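Local coordinates for protein pseudoalteromonas arctica PAMC 21717 (Pseudoalteromonas arctica, PDB 5YL7) that is a cold-active serine protease of the subtilase family and hydrolyses peptide bonds in proteins, at residues R230-N235 with Y276-S281; V37-T42 with A125-V130. All coordinates share one frame; numbering follows the deposited sequence.

Contact 1 (R230-N235 with Y276-S281)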
ATOM      1  N   ARG A 230     -11.929   4.081 -14.416  1.00  6.31           N
ATOM      2  CA  ARG A 230     -11.651   2.839 -13.721  1.00  5.51           C
ATOM      3  C   ARG A 230     -10.644   2.010 -14.427  1.00  5.81           C
ATOM      4  O   ARG A 230     -10.745   1.733 -15.649  1.00  8.03           O
ATOM      5  CB  ARG A 230     -12.963   1.999 -13.535  1.00  6.41           C
ATOM      6  CG  ARG A 230     -12.758   0.844 -12.574  1.00  6.86           C
ATOM      7  CD  ARG A 230     -14.063   0.179 -12.209  1.00  7.09           C
ATOM      8  NE  ARG A 230     -14.787  -0.382 -13.344  1.00  7.14           N
ATOM      9  CZ  ARG A 230     -14.591  -1.544 -13.908  1.00  8.46           C
ATOM     10  NH1 ARG A 230     -13.728  -2.418 -13.502  1.00  8.06           N
ATOM     11  NH2 ARG A 230     -15.427  -1.881 -14.951  1.00 12.85           N
ATOM     12  N   ALA A 231      -9.603   1.527 -13.775  1.00  5.37           N
ATOM     13  CA  ALA A 231      -8.693   0.572 -14.395  1.00  5.64           C
ATOM     14  C   ALA A 231      -9.434  -0.684 -14.691  1.00  6.43           C
ATOM     15  O   ALA A 231     -10.273  -1.124 -13.913  1.00  6.94           O
ATOM     16  CB  ALA A 231      -7.506   0.312 -13.428  1.00  5.65           C
ATOM     17  N   TYR A 232      -9.144  -1.306 -15.848  1.00  7.10           N
ATOM     18  CA  TYR A 232      -9.989  -2.403 -16.333  1.00  6.45           C
ATOM     19  C   TYR A 232     -10.166  -3.505 -15.342  1.00  6.69           C
ATOM     20  O   TYR A 232     -11.235  -4.171 -15.333  1.00  8.01           O
ATOM     21  CB  TYR A 232      -9.430  -2.962 -17.647  1.00  6.68           C
ATOM     22  CG  TYR A 232      -8.017  -3.464 -17.597  1.00  6.45           C
ATOM     23  CD1 TYR A 232      -7.702  -4.763 -17.266  1.00  7.32           C
ATOM     24  CD2 TYR A 232      -6.921  -2.615 -17.895  1.00  7.31           C
ATOM     25  CE1 TYR A 232      -6.418  -5.234 -17.274  1.00  7.22           C
ATOM     26  CE2 TYR A 232      -5.653  -3.047 -17.925  1.00  6.85           C
ATOM     27  CZ  TYR A 232      -5.366  -4.359 -17.616  1.00  7.53           C
ATOM     28  OH  TYR A 232      -4.067  -4.898 -17.654  1.00  9.98           O
ATOM     29  N   TYR A 233      -9.197  -3.822 -14.508  1.00  5.71           N
ATOM     30  CA  TYR A 233      -9.236  -4.920 -13.569  1.00  6.26           C
ATOM     31  C   TYR A 233      -9.882  -4.525 -12.216  1.00  5.69           C
ATOM     32  O   TYR A 233     -10.050  -5.426 -11.403  1.00  6.56           O
ATOM     33  CB  TYR A 233      -7.804  -5.440 -13.302  1.00  6.44           C
ATOM     34  CG  TYR A 233      -6.893  -4.329 -12.822  1.00  5.88           C
ATOM     35  CD1 TYR A 233      -6.991  -3.842 -11.528  1.00  5.93           C
ATOM     36  CD2 TYR A 233      -6.001  -3.655 -13.667  1.00  5.81           C
ATOM     37  CE1 TYR A 233      -6.266  -2.737 -11.119  1.00  4.97           C
ATOM     38  CE2 TYR A 233      -5.284  -2.585 -13.271  1.00  5.49           C
ATOM     39  CZ  TYR A 233      -5.441  -2.063 -12.025  1.00  5.08           C
ATOM     40  OH  TYR A 233      -4.741  -0.961 -11.574  1.00  5.06           O
ATOM     41  N   SER A 234     -10.103  -3.243 -11.975  1.00  5.51           N
ATOM     42  CA  SER A 234     -10.425  -2.886 -10.591  1.00  5.95           C
ATOM     43  C   SER A 234     -11.772  -3.405 -10.194  1.00  5.32           C
ATOM     44  O   SER A 234     -12.777  -3.263 -10.901  1.00  6.13           O
ATOM     45  CB  SER A 234     -10.462  -1.392 -10.520  1.00  5.60           C
ATOM     46  OG  SER A 234     -10.625  -1.007  -9.098  1.00  5.84           O
ATOM     47  N   ASN A 235     -11.863  -3.929  -8.984  1.00  5.28           N
ATOM     48  CA  ASN A 235     -13.159  -4.141  -8.349  1.00  5.49           C
ATOM     49  C   ASN A 235     -13.842  -2.837  -8.102  1.00  6.12           C
ATOM     50  O   ASN A 235     -13.219  -1.745  -8.115  1.00  6.76           O
ATOM     51  CB  ASN A 235     -13.003  -4.982  -7.098  1.00  6.34           C
ATOM     52  CG  ASN A 235     -12.616  -6.410  -7.336  1.00  7.21           C
ATOM     53  OD1 ASN A 235     -12.757  -6.945  -8.440  1.00  7.94           O
ATOM     54  ND2 ASN A 235     -12.091  -7.073  -6.299  1.00  6.43           N
ATOM     55  N   TYR A 276       7.508  -0.482 -13.304  1.00  5.43           N
ATOM     56  CA  TYR A 276       6.106  -0.127 -13.417  1.00  5.97           C
ATOM     57  C   TYR A 276       5.235  -1.320 -13.182  1.00  5.70           C
ATOM     58  O   TYR A 276       5.394  -2.333 -13.812  1.00  6.82           O
ATOM     59  CB  TYR A 276       5.768   0.447 -14.834  1.00  6.68           C
ATOM     60  CG  TYR A 276       6.477   1.663 -15.254  1.00  6.46           C
ATOM     61  CD1 TYR A 276       6.024   2.951 -14.966  1.00  6.47           C
ATOM     62  CD2 TYR A 276       7.628   1.555 -16.040  1.00  8.42           C
ATOM     63  CE1 TYR A 276       6.702   4.088 -15.418  1.00  8.03           C
ATOM     64  CE2 TYR A 276       8.292   2.703 -16.490  1.00  8.87           C
ATOM     65  CZ  TYR A 276       7.813   3.890 -16.196  1.00  8.24           C
ATOM     66  OH  TYR A 276       8.448   5.087 -16.619  1.00 11.38           O
ATOM     67  N   SER A 277       4.287  -1.182 -12.224  1.00  6.38           N
ATOM     68  CA  SER A 277       3.376  -2.253 -11.861  1.00  6.36           C
ATOM     69  C   SER A 277       1.967  -1.722 -11.915  1.00  6.35           C
ATOM     70  O   SER A 277       1.746  -0.520 -12.054  1.00  7.95           O
ATOM     71  CB  SER A 277       3.671  -2.792 -10.485  1.00  8.75           C
ATOM     72  OG  SER A 277       4.894  -3.578 -10.479  1.00 13.16           O
ATOM     73  N   GLN A 278       0.998  -2.563 -11.762  1.00  6.32           N
ATOM     74  CA  GLN A 278      -0.415  -2.140 -11.722  1.00  6.44           C
ATOM     75  C   GLN A 278      -1.223  -2.936 -10.721  1.00  5.21           C
ATOM     76  O   GLN A 278      -0.901  -4.073 -10.435  1.00  6.46           O
ATOM     77  CB  GLN A 278      -1.105  -2.251 -13.064  1.00  6.44           C
ATOM     78  CG  GLN A 278      -1.285  -3.631 -13.592  1.00  7.47           C
ATOM     79  CD  GLN A 278      -2.141  -3.761 -14.835  1.00  7.80           C
ATOM     80  OE1 GLN A 278      -2.632  -2.799 -15.364  1.00  7.46           O
ATOM     81  NE2 GLN A 278      -2.348  -4.976 -15.246  1.00 10.69           N
ATOM     82  N   GLY A 279      -2.307  -2.283 -10.250  1.00  4.78           N
ATOM     83  CA  GLY A 279      -3.269  -2.985  -9.408  1.00  5.06           C
ATOM     84  C   GLY A 279      -3.865  -2.047  -8.473  1.00  5.07           C
ATOM     85  O   GLY A 279      -3.429  -0.927  -8.176  1.00  5.63           O
ATOM     86  N   THR A 280      -4.961  -2.522  -7.822  1.00  5.61           N
ATOM     87  CA  THR A 280      -5.458  -1.856  -6.604  1.00  4.67           C
ATOM     88  C   THR A 280      -4.344  -1.854  -5.531  1.00  4.91           C
ATOM     89  O   THR A 280      -4.362  -0.919  -4.703  1.00  4.97           O
ATOM     90  CB  THR A 280      -6.762  -2.402  -6.082  1.00  4.82           C
ATOM     91  OG1 THR A 280      -6.615  -3.763  -5.777  1.00  5.14           O
ATOM     92  CG2 THR A 280      -7.911  -2.142  -7.016  1.00  5.39           C
ATOM     93  N   SER A 281      -3.380  -2.731  -5.614  1.00  5.11           N
ATOM     94  CA  SER A 281      -2.239  -2.727  -4.713  1.00  5.35           C
ATOM     95  C   SER A 281      -1.367  -1.474  -4.853  1.00  4.76           C
ATOM     96  O   SER A 281      -0.657  -1.169  -3.936  1.00  5.18           O
ATOM     97  CB  SER A 281      -1.294  -3.877  -5.057  1.00  8.77           C
ATOM     98  OG  SER A 281      -1.718  -5.119  -4.549  1.00 12.84           O
TER

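Contact 2 (V37-T42 with A125-V130)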
ATOM      1  N   VAL A  37       3.849   4.683   8.742  1.00  5.15           N
ATOM      2  CA  VAL A  37       2.985   3.830   7.929  1.00  4.96           C
ATOM      3  C   VAL A  37       3.467   2.439   7.979  1.00  4.28           C
ATOM      4  O   VAL A  37       4.608   2.160   7.594  1.00  5.67           O
ATOM      5  CB  VAL A  37       2.872   4.352   6.452  1.00  4.92           C
ATOM      6  CG1 VAL A  37       1.922   3.468   5.648  1.00  5.35           C
ATOM      7  CG2 VAL A  37       2.476   5.819   6.389  1.00  5.54           C
ATOM      8  N   ALA A  38       2.626   1.482   8.402  1.00  4.23           N
ATOM      9  CA  ALA A  38       2.970   0.051   8.340  1.00  4.73           C
ATOM     10  C   ALA A  38       2.508  -0.498   7.002  1.00  4.88           C
ATOM     11  O   ALA A  38       1.343  -0.329   6.634  1.00  5.94           O
ATOM     12  CB  ALA A  38       2.386  -0.665   9.535  1.00  5.18           C
ATOM     13  N   VAL A  39       3.394  -1.173   6.309  1.00  4.12           N
ATOM     14  CA  VAL A  39       3.105  -1.793   5.002  1.00  4.60           C
ATOM     15  C   VAL A  39       3.088  -3.283   5.217  1.00  4.53           C
ATOM     16  O   VAL A  39       4.143  -3.887   5.515  1.00  4.78           O
ATOM     17  CB  VAL A  39       4.114  -1.366   3.947  1.00  5.00           C
ATOM     18  CG1 VAL A  39       3.981  -2.186   2.715  1.00  5.68           C
ATOM     19  CG2 VAL A  39       3.983   0.099   3.670  1.00  4.98           C
ATOM     20  N   LEU A  40       1.898  -3.896   5.162  1.00  4.39           N
ATOM     21  CA  LEU A  40       1.704  -5.329   5.416  1.00  4.54           C
ATOM     22  C   LEU A  40       1.738  -6.022   4.097  1.00  4.82           C
ATOM     23  O   LEU A  40       0.800  -5.845   3.304  1.00  5.10           O
ATOM     24  CB  LEU A  40       0.375  -5.562   6.148  1.00  5.42           C
ATOM     25  CG  LEU A  40       0.404  -5.410   7.662  1.00  6.17           C
ATOM     26  CD1 LEU A  40       0.789  -4.001   8.081  1.00  6.48           C
ATOM     27  CD2 LEU A  40      -0.974  -5.734   8.239  1.00  6.71           C
ATOM     28  N   ASP A  41       2.807  -6.746   3.777  1.00  4.98           N
ATOM     29  CA  ASP A  41       3.068  -7.134   2.402  1.00  5.32           C
ATOM     30  C   ASP A  41       4.067  -8.247   2.391  1.00  5.11           C
ATOM     31  O   ASP A  41       4.231  -9.023   3.382  1.00  5.15           O
ATOM     32  CB  ASP A  41       3.439  -5.860   1.588  1.00  5.85           C
ATOM     33  CG  ASP A  41       3.007  -5.911   0.214  1.00  7.47           C
ATOM     34  OD1 ASP A  41       3.484  -6.769  -0.556  1.00  7.50           O
ATOM     35  OD2 ASP A  41       2.229  -5.052  -0.238  1.00  8.72           O
ATOM     36  N   THR A  42       4.827  -8.351   1.280  1.00  4.95           N
ATOM     37  CA  THR A  42       5.790  -9.430   1.091  1.00  5.27           C
ATOM     38  C   THR A  42       7.131  -9.190   1.799  1.00  5.49           C
ATOM     39  O   THR A  42       8.013 -10.041   1.697  1.00  6.17           O
ATOM     40  CB  THR A  42       6.027  -9.720  -0.419  1.00  5.54           C
ATOM     41  OG1 THR A  42       6.725  -8.555  -0.978  1.00  6.18           O
ATOM     42  CG2 THR A  42       4.767  -9.938  -1.173  1.00  6.50           C
ATOM     43  N   ALA A 125       7.549  10.610   5.859  1.00  6.98           N
ATOM     44  CA  ALA A 125       7.094   9.588   6.786  1.00  6.20           C
ATOM     45  C   ALA A 125       8.142   8.521   6.863  1.00  7.08           C
ATOM     46  O   ALA A 125       9.107   8.471   6.110  1.00  7.67           O
ATOM     47  CB  ALA A 125       5.751   9.037   6.343  1.00  6.56           C
ATOM     48  N   LYS A 126       7.908   7.523   7.712  1.00  6.70           N
ATOM     49  CA  LYS A 126       8.695   6.328   7.786  1.00  7.31           C
ATOM     50  C   LYS A 126       7.806   5.096   7.671  1.00  6.19           C
ATOM     51  O   LYS A 126       6.595   5.162   8.099  1.00  6.95           O
ATOM     52  CB  LYS A 126       9.450   6.217   9.099  1.00  9.62           C
ATOM     53  CG  LYS A 126      10.387   7.337   9.333  1.00 12.96           C
ATOM     54  CD  LYS A 126      11.587   7.253   8.445  1.00 16.41           C
ATOM     55  CE  LYS A 126      12.841   7.943   9.107  1.00 21.43           C
ATOM     56  NZ  LYS A 126      12.663   9.380   9.118  1.00 24.36           N
ATOM     57  N   VAL A 127       8.332   4.039   7.084  1.00  5.83           N
ATOM     58  CA  VAL A 127       7.594   2.792   6.863  1.00  6.07           C
ATOM     59  C   VAL A 127       8.091   1.713   7.806  1.00  6.75           C
ATOM     60  O   VAL A 127       9.308   1.465   7.893  1.00  6.00           O
ATOM     61  CB  VAL A 127       7.702   2.330   5.450  1.00  6.58           C
ATOM     62  CG1 VAL A 127       7.254   0.866   5.232  1.00  6.75           C
ATOM     63  CG2 VAL A 127       6.914   3.229   4.530  1.00  7.73           C
ATOM     64  N   VAL A 128       7.129   1.068   8.466  1.00  5.26           N
ATOM     65  CA  VAL A 128       7.409  -0.183   9.226  1.00  5.82           C
ATOM     66  C   VAL A 128       6.995  -1.313   8.335  1.00  5.28           C
ATOM     67  O   VAL A 128       5.792  -1.482   8.012  1.00  5.38           O
ATOM     68  CB  VAL A 128       6.653  -0.227  10.549  1.00  5.72           C
ATOM     69  CG1 VAL A 128       6.708  -1.554  11.233  1.00  5.90           C
ATOM     70  CG2 VAL A 128       7.157   0.860  11.459  1.00  6.58           C
ATOM     71  N   PRO A 129       7.894  -2.142   7.875  1.00  5.23           N
ATOM     72  CA  PRO A 129       7.572  -3.273   7.069  1.00  5.42           C
ATOM     73  C   PRO A 129       7.089  -4.430   7.895  1.00  4.60           C
ATOM     74  O   PRO A 129       7.762  -4.829   8.836  1.00  5.37           O
ATOM     75  CB  PRO A 129       8.892  -3.622   6.375  1.00  6.21           C
ATOM     76  CG  PRO A 129       9.934  -3.199   7.384  1.00  6.48           C
ATOM     77  CD  PRO A 129       9.361  -2.004   8.093  1.00  5.84           C
ATOM     78  N   VAL A 130       5.887  -4.919   7.634  1.00  4.96           N
ATOM     79  CA  VAL A 130       5.306  -6.063   8.333  1.00  5.22           C
ATOM     80  C   VAL A 130       5.118  -7.120   7.330  1.00  4.99           C
ATOM     81  O   VAL A 130       4.248  -7.038   6.442  1.00  6.01           O
ATOM     82  CB  VAL A 130       4.021  -5.664   9.080  1.00  5.50           C
ATOM     83  CG1 VAL A 130       3.522  -6.843   9.909  1.00  6.52           C
ATOM     84  CG2 VAL A 130       4.254  -4.473   9.956  1.00  6.05           C
TER

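Contact 1 (R230-N235 with Y276-S281)
The ring of Tyr-233 packs obliquely against the backbone of Gly-279, with CE1 3.5 Å from Gly-279 CA and 3.6 Å from Thr-280 N. Its CG sits between the backbone N and the carbonyl carbon (chi1 56°), the setting that sends the ring over to 276-281. The phenol oxygen then ends close to Gly-279 and is hydrogen-bonded to Gly-247 O and Ser-223 OG. Tyr-232 lies behind it: CD2 of Tyr-233 stands 3.9 Å above the plane of the Tyr-232 ring, over its centre. Gln-278 spans both rings. Its extended chain brings NE2 to Tyr-232 OH in a 3.0 Å hydrogen bond that is nearly straight (163°) and lies in the amide plane, while the amide is turned 62° from that ring. OE1 approaches Tyr-233 CE2 to 3.4 Å and accepts from Gln-249 N, and Tyr-232 OH also bonds Gln-249 O, so the amide is fixed from two directions. An alanine in place of Tyr-233 would probably open a gap beside Gly-279 and leave Gly-247 O and Ser-223 OG without their phenol partner. Farther along, Thr-280 CG2 rests 3.6 Å from Ser-234 OG, which itself bonds Asn-235 O. Gly-279 is the N-cap of helix 280-297 and opens the Gly-Thr-Ser sequence that in subtilases carries the nucleophilic serine, probably Ser-281 here. The type I turn 231-234, in the loop between strands 219-224 and 242-245, thus packs beside the lead-in from strand 272-277 to that helix, with Ala-231, Ser-234 and Thr-280 all touching strand 219-224.

Contact 2 (V37-T42 with A125-V130)
Val-37 N gives a nearly straight hydrogen bond (173°) to Lys-126 O, 2.9 Å away, and starts a parallel ladder of five. Val-128 N returns one to Val-37 O, Val-39 N reaches Val-128 O, Val-130 N reaches Val-39 O at 2.9 Å, and Asp-41 N closes the series on Val-130 O at 3.0 Å. Pro-129, with no N-H to give, fits because its ring closes on the side away from 37-42. CA-H groups add to the pairing, as where Leu-40 CA approaches Val-130 O to 3.2 Å. Beyond the last rung Asp-41 OD1 accepts from Thr-42 N on its anti lone pair (2.8 Å) and also bonds His-100 ND1, a pairing consistent with the Asp-His part of a catalytic triad.

Packing follows on both faces of the sheet. On one, Val-39 CG2 meets Val-127 CG1 at 3.7 Å; CG1 of Val-127 lies anti to its own backbone N (chi1 166°), a setting that carries this methyl toward the neighbouring valine. On the other, Leu-40 and Val-130 run side by side and point the same way, with Leu-40 CD1 3.8 Å from Val-130 CB, and Ala-38 CB lies 4.3 Å from Val-130 CG2. The segment axes diverge by 30°, reflecting the twist of the sheet. Helix 100-109 covers the face of Val-37 and Val-39, helix 140-150 the face of Ala-38, Leu-40, Val-128 and Val-130, and strand 36-41 lies between 126-131 and 167-170 in the central parallel sheet.

In the fold
Contact 2 belongs to the central sheet, its centre about 8 Å from that of the chain, whereas contact 1 lies about 13 Å out, where a loop meets the start of helix 280-297. Their centres are about 21 Å apart and they do not touch, yet their nearest atoms come within about 6 Å, at Asp-41 and Ser-281. With His-100, these residues have the geometry of a Ser-His-Asp triad, as in other subtilases. Contact 2 thus supplies the probable acid at a strand end and contact 1 the probable nucleophile at a helix start. Near the latter, Asn-202, a partner of Thr-280, probably corresponds to the oxyanion-hole asparagine of subtilisin.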